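Local coordinates for cycloserine biosynthesis protein DcsG (Streptomyces lavendulae, PDB 6JIL) that catalyses the ATP- and magnesium-dependent cyclisation of O-ureido-D-serine to the antibiotic D-cycloserine, as a monomeric ATP-grasp ligase, at residues V135-D146 against R164-Q175. Sequence-based numbering, arbitrary orientation.
With ADP (adenosine-5'-diphosphate), chain G.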
loop_
_atom_site.group_PDB
_atom_site.type_symbol
_atom_site.label_atom_id
_atom_site.label_comp_id
_atom_site.label_asym_id
_atom_site.label_seq_id
_atom_site.Cartn_x
_atom_site.Cartn_y
_atom_site.Cartn_z
ATOM N N VAL A 135 12.073 12.529 3.243
ATOM C CA VAL A 135 11.214 12.262 2.108
ATOM C C VAL A 135 9.862 12.919 2.278
ATOM O O VAL A 135 9.332 12.997 3.390
ATOM C CB VAL A 135 11.001 10.745 1.916
ATOM C CG1 VAL A 135 10.123 10.475 0.691
ATOM C CG2 VAL A 135 12.341 10.057 1.772
ATOM N N VAL A 136 9.318 13.401 1.164
ATOM C CA VAL A 136 8.006 14.019 1.150
ATOM C C VAL A 136 7.105 13.112 0.325
ATOM O O VAL A 136 7.491 12.635 -0.739
ATOM C CB VAL A 136 8.024 15.419 0.492
ATOM C CG1 VAL A 136 6.579 15.902 0.263
ATOM C CG2 VAL A 136 8.792 16.406 1.379
ATOM N N LYS A 137 5.900 12.869 0.816
ATOM C CA LYS A 137 4.978 12.012 0.090
ATOM C C LYS A 137 3.558 12.225 0.589
ATOM O O LYS A 137 3.347 12.542 1.759
ATOM C CB LYS A 137 5.353 10.542 0.296
ATOM C CG LYS A 137 4.933 10.013 1.658
ATOM C CD LYS A 137 5.299 8.550 1.878
ATOM C CE LYS A 137 6.777 8.367 2.169
ATOM N NZ LYS A 137 7.088 6.968 2.589
ATOM N N PRO A 138 2.571 12.069 -0.303
ATOM C CA PRO A 138 1.164 12.228 0.059
ATOM C C PRO A 138 0.756 10.978 0.831
ATOM O O PRO A 138 1.289 9.899 0.591
ATOM C CB PRO A 138 0.474 12.313 -1.294
ATOM C CG PRO A 138 1.314 11.394 -2.132
ATOM C CD PRO A 138 2.712 11.805 -1.745
ATOM N N THR A 139 -0.176 11.113 1.765
ATOM C CA THR A 139 -0.610 9.949 2.528
ATOM C C THR A 139 -1.498 9.064 1.668
ATOM O O THR A 139 -1.666 7.873 1.950
ATOM C CB THR A 139 -1.415 10.349 3.749
ATOM O OG1 THR A 139 -2.610 11.009 3.322
ATOM C CG2 THR A 139 -0.605 11.266 4.637
ATOM N N ASP A 140 -2.081 9.658 0.628
ATOM C CA ASP A 140 -2.966 8.922 -0.264
ATOM C C ASP A 140 -2.405 8.750 -1.671
ATOM O O ASP A 140 -2.862 9.395 -2.619
ATOM C CB ASP A 140 -4.355 9.582 -0.315
ATOM C CG ASP A 140 -4.316 11.039 -0.764
ATOM O OD1 ASP A 140 -5.406 11.604 -1.002
ATOM O OD2 ASP A 140 -3.222 11.631 -0.875
ATOM N N GLY A 141 -1.417 7.864 -1.798
ATOM C CA GLY A 141 -0.806 7.602 -3.090
ATOM C C GLY A 141 -0.289 6.181 -3.212
ATOM O O GLY A 141 -0.501 5.354 -2.326
ATOM N N CYS A 142 0.379 5.900 -4.327
ATOM C CA CYS A 142 0.969 4.590 -4.594
ATOM C C CYS A 142 1.865 4.686 -5.816
ATOM O O CYS A 142 1.903 5.714 -6.501
ATOM C CB CYS A 142 -0.111 3.525 -4.852
ATOM S SG CYS A 142 -1.034 3.680 -6.425
ATOM N N TYR A 143 2.592 3.608 -6.075
ATOM C CA TYR A 143 3.475 3.535 -7.229
ATOM C C TYR A 143 4.428 4.727 -7.323
ATOM O O TYR A 143 4.662 5.262 -8.405
ATOM C CB TYR A 143 2.615 3.433 -8.489
ATOM C CG TYR A 143 3.242 2.638 -9.608
ATOM C CD1 TYR A 143 3.664 1.325 -9.404
ATOM C CD2 TYR A 143 3.401 3.193 -10.879
ATOM C CE1 TYR A 143 4.233 0.579 -10.445
ATOM C CE2 TYR A 143 3.964 2.461 -11.916
ATOM C CZ TYR A 143 4.379 1.155 -11.693
ATOM O OH TYR A 143 4.937 0.438 -12.726
ATOM N N SER A 144 4.972 5.138 -6.181
ATOM C CA SER A 144 5.910 6.259 -6.116
ATOM C C SER A 144 5.327 7.632 -6.474
ATOM O O SER A 144 6.082 8.586 -6.655
ATOM C CB SER A 144 7.116 5.986 -7.020
ATOM O OG SER A 144 7.823 4.823 -6.614
ATOM N N LYS A 145 4.004 7.752 -6.569
ATOM C CA LYS A 145 3.404 9.040 -6.916
ATOM C C LYS A 145 3.753 10.199 -5.970
ATOM O O LYS A 145 3.591 10.105 -4.753
ATOM C CB LYS A 145 1.884 8.929 -7.001
ATOM C CG LYS A 145 1.255 10.194 -7.563
ATOM C CD LYS A 145 -0.254 10.128 -7.616
ATOM C CE LYS A 145 -0.791 11.320 -8.376
ATOM N NZ LYS A 145 -0.119 11.410 -9.710
ATOM N N ASP A 146 4.216 11.296 -6.558
ATOM C CA ASP A 146 4.598 12.508 -5.829
ATOM C C ASP A 146 5.486 12.262 -4.618
ATOM O O ASP A 146 5.403 12.982 -3.622
ATOM C CB ASP A 146 3.355 13.299 -5.408
ATOM C CG ASP A 146 2.551 13.794 -6.601
ATOM O OD1 ASP A 146 3.142 14.418 -7.499
ATOM O OD2 ASP A 146 1.325 13.565 -6.643
ATOM N N ARG A 164 2.048 21.972 -2.607
ATOM C CA ARG A 164 1.364 21.475 -3.798
ATOM C C ARG A 164 0.405 20.341 -3.446
ATOM O O ARG A 164 -0.676 20.233 -4.021
ATOM C CB ARG A 164 2.403 20.999 -4.833
ATOM C CG ARG A 164 1.816 20.356 -6.088
ATOM C CD ARG A 164 2.882 20.131 -7.178
ATOM N NE ARG A 164 3.869 19.099 -6.847
ATOM C CZ ARG A 164 3.654 17.789 -6.956
ATOM N NH1 ARG A 164 2.483 17.339 -7.394
ATOM N NH2 ARG A 164 4.608 16.926 -6.625
ATOM N N LEU A 165 0.809 19.500 -2.497
ATOM C CA LEU A 165 -0.007 18.365 -2.076
ATOM C C LEU A 165 -1.169 18.778 -1.184
ATOM O O LEU A 165 -2.271 18.243 -1.291
ATOM C CB LEU A 165 0.860 17.334 -1.344
ATOM C CG LEU A 165 1.892 16.639 -2.231
ATOM C CD1 LEU A 165 2.640 15.578 -1.436
ATOM C CD2 LEU A 165 1.177 16.009 -3.407
ATOM N N LEU A 166 -0.913 19.725 -0.294
ATOM C CA LEU A 166 -1.954 20.207 0.599
ATOM C C LEU A 166 -3.032 20.895 -0.231
ATOM O O LEU A 166 -4.226 20.760 0.044
ATOM C CB LEU A 166 -1.363 21.191 1.613
ATOM C CG LEU A 166 -0.247 20.632 2.502
ATOM C CD1 LEU A 166 0.276 21.729 3.416
ATOM C CD2 LEU A 166 -0.774 19.451 3.319
ATOM N N ALA A 167 -2.598 21.625 -1.254
ATOM C CA ALA A 167 -3.511 22.348 -2.129
ATOM C C ALA A 167 -4.530 21.415 -2.761
ATOM O O ALA A 167 -5.666 21.806 -3.006
ATOM C CB ALA A 167 -2.728 23.077 -3.215
ATOM N N ASN A 168 -4.116 20.183 -3.036
ATOM C CA ASN A 168 -5.009 19.201 -3.634
ATOM C C ASN A 168 -5.842 18.573 -2.522
ATOM O O ASN A 168 -6.646 17.680 -2.765
ATOM C CB ASN A 168 -4.193 18.139 -4.384
ATOM C CG ASN A 168 -5.062 17.059 -5.015
ATOM O OD1 ASN A 168 -6.137 17.341 -5.551
ATOM N ND2 ASN A 168 -4.590 15.814 -4.970
ATOM N N GLY A 169 -5.641 19.051 -1.297
ATOM C CA GLY A 169 -6.388 18.540 -0.166
ATOM C C GLY A 169 -5.928 17.198 0.371
ATOM O O GLY A 169 -6.706 16.480 0.993
ATOM N N SER A 170 -4.670 16.849 0.137
ATOM C CA SER A 170 -4.120 15.590 0.625
ATOM C C SER A 170 -3.292 15.866 1.876
ATOM O O SER A 170 -2.762 16.964 2.042
ATOM C CB SER A 170 -3.188 14.957 -0.420
ATOM O OG SER A 170 -3.854 14.626 -1.624
ATOM N N HIS A 171 -3.193 14.881 2.762
ATOM C CA HIS A 171 -2.360 15.032 3.948
ATOM C C HIS A 171 -0.968 14.658 3.448
ATOM O O HIS A 171 -0.836 13.861 2.526
ATOM C CB HIS A 171 -2.783 14.069 5.056
ATOM C CG HIS A 171 -3.880 14.590 5.927
ATOM N ND1 HIS A 171 -5.169 14.775 5.476
ATOM C CD2 HIS A 171 -3.881 14.962 7.230
ATOM C CE1 HIS A 171 -5.918 15.235 6.462
ATOM N NE2 HIS A 171 -5.161 15.357 7.538
ATOM N N VAL A 172 0.069 15.231 4.041
ATOM C CA VAL A 172 1.433 14.942 3.614
ATOM C C VAL A 172 2.239 14.332 4.737
ATOM O O VAL A 172 2.140 14.752 5.889
ATOM C CB VAL A 172 2.149 16.224 3.132
ATOM C CG1 VAL A 172 3.587 15.914 2.734
ATOM C CG2 VAL A 172 1.389 16.824 1.956
ATOM N N ILE A 173 3.036 13.328 4.399
ATOM C CA ILE A 173 3.874 12.671 5.382
ATOM C C ILE A 173 5.333 13.034 5.170
ATOM O O ILE A 173 5.822 13.046 4.044
ATOM C CB ILE A 173 3.700 11.127 5.331
ATOM C CG1 ILE A 173 2.429 10.734 6.084
ATOM C CG2 ILE A 173 4.898 10.428 5.951
ATOM C CD1 ILE A 173 2.150 9.262 6.081
ATOM N N LEU A 174 6.011 13.360 6.266
ATOM C CA LEU A 174 7.428 13.700 6.242
ATOM C C LEU A 174 8.148 12.597 7.002
ATOM O O LEU A 174 7.766 12.268 8.124
ATOM C CB LEU A 174 7.677 15.042 6.944
ATOM C CG LEU A 174 6.989 16.291 6.387
ATOM C CD1 LEU A 174 7.353 17.504 7.238
ATOM C CD2 LEU A 174 7.412 16.512 4.949
ATOM N N GLN A 175 9.169 12.006 6.391
ATOM C CA GLN A 175 9.929 10.952 7.061
ATOM C C GLN A 175 11.414 11.124 6.809
ATOM O O GLN A 175 11.826 11.632 5.770
ATOM C CB GLN A 175 9.555 9.552 6.547
ATOM C CG GLN A 175 8.092 9.202 6.526
ATOM C CD GLN A 175 7.843 7.830 5.917
ATOM O OE1 GLN A 175 8.349 7.516 4.841
ATOM N NE2 GLN A 175 7.055 7.012 6.602
HETATM P PB ADP G . 4.251 4.288 -2.382
HETATM O O1B ADP G . 5.150 3.026 -2.832
HETATM O O2B ADP G . 2.898 3.801 -1.870
HETATM O O3B ADP G . 4.037 5.203 -3.608
HETATM P PA ADP G . 6.286 4.462 -0.541
HETATM O O1A ADP G . 6.254 4.660 0.907
HETATM O O2A ADP G . 6.358 2.898 -0.817
HETATM O O3A ADP G . 4.952 5.150 -1.183
HETATM O "O5'" ADP G . 7.575 5.230 -1.123
HETATM C "C5'" ADP G . 7.855 4.762 -2.443
HETATM C "C4'" ADP G . 9.352 4.438 -2.539
HETATM O "O4'" ADP G . 10.132 5.571 -2.095
HETATM C "C3'" ADP G . 9.718 3.260 -1.644
HETATM O "O3'" ADP G . 9.591 2.018 -2.327
HETATM C "C2'" ADP G . 11.157 3.576 -1.228
HETATM O "O2'" ADP G . 12.106 3.037 -2.154
HETATM C "C1'" ADP G . 11.185 5.121 -1.186
HETATM N N9 ADP G . 10.963 5.633 0.196
HETATM C C8 ADP G . 9.829 6.234 0.687
HETATM N N7 ADP G . 10.004 6.608 1.920
HETATM C C5 ADP G . 11.251 6.277 2.314
HETATM C C6 ADP G . 12.061 6.612 3.432
HETATM N N6 ADP G . 11.517 7.262 4.531
HETATM N N1 ADP G . 13.371 6.303 3.397
HETATM C C2 ADP G . 13.924 5.699 2.344
HETATM N N3 ADP G . 13.207 5.373 1.271
HETATM C C4 ADP G . 11.889 5.637 1.210
HETATM O O HOH W 1 -4.560 12.727 2.027
#
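Lys137 and Gln175 meet at the N6/N7 edge of the adenine of ADP, on one face of an antiparallel sheet in the ATP-grasp fold, where strand 133-138 pairs with 172-176. Lys137 NZ donates to Gln175 OE1 at 2.6 Å, approaching from above the amide plane, 46° out of it, and also to N7 of the adenine and, at 3.0 Å, to O1A of the alpha-phosphate. A long, flexible cation suits this place, because one ammonium reaches both base and phosphate; the bend at chi3 (76°) turns it toward them. Gln175 OE1 accepts from adenine N6 as well, while its NE2 is held by Thr108, which fixes the amide's rotation. Val135 CG2 packs on the adenine face at ADP C6, where a branched apolar side chain can lie against the flat ring. Beyond the strand, Ser144 N in the type I' turn 142-145 binds the beta-phosphate oxygen O3B.

Backbone bonds join Val135 to Gln175 and Lys137 to Ile173, and Thr139 N continues the pairing to His171 O. On the other face, Val136 lies beside Leu174, and Leu165 of helix 155-167 covers Pro138, its CD1 3.8 Å from Pro138 CD. In the last turns of that helix, Arg164 NH1 and NH2 both grip Asp146 OD1 at 3.0 Å, with OD1 in the guanidinium plane but met from above one face of the carboxylate.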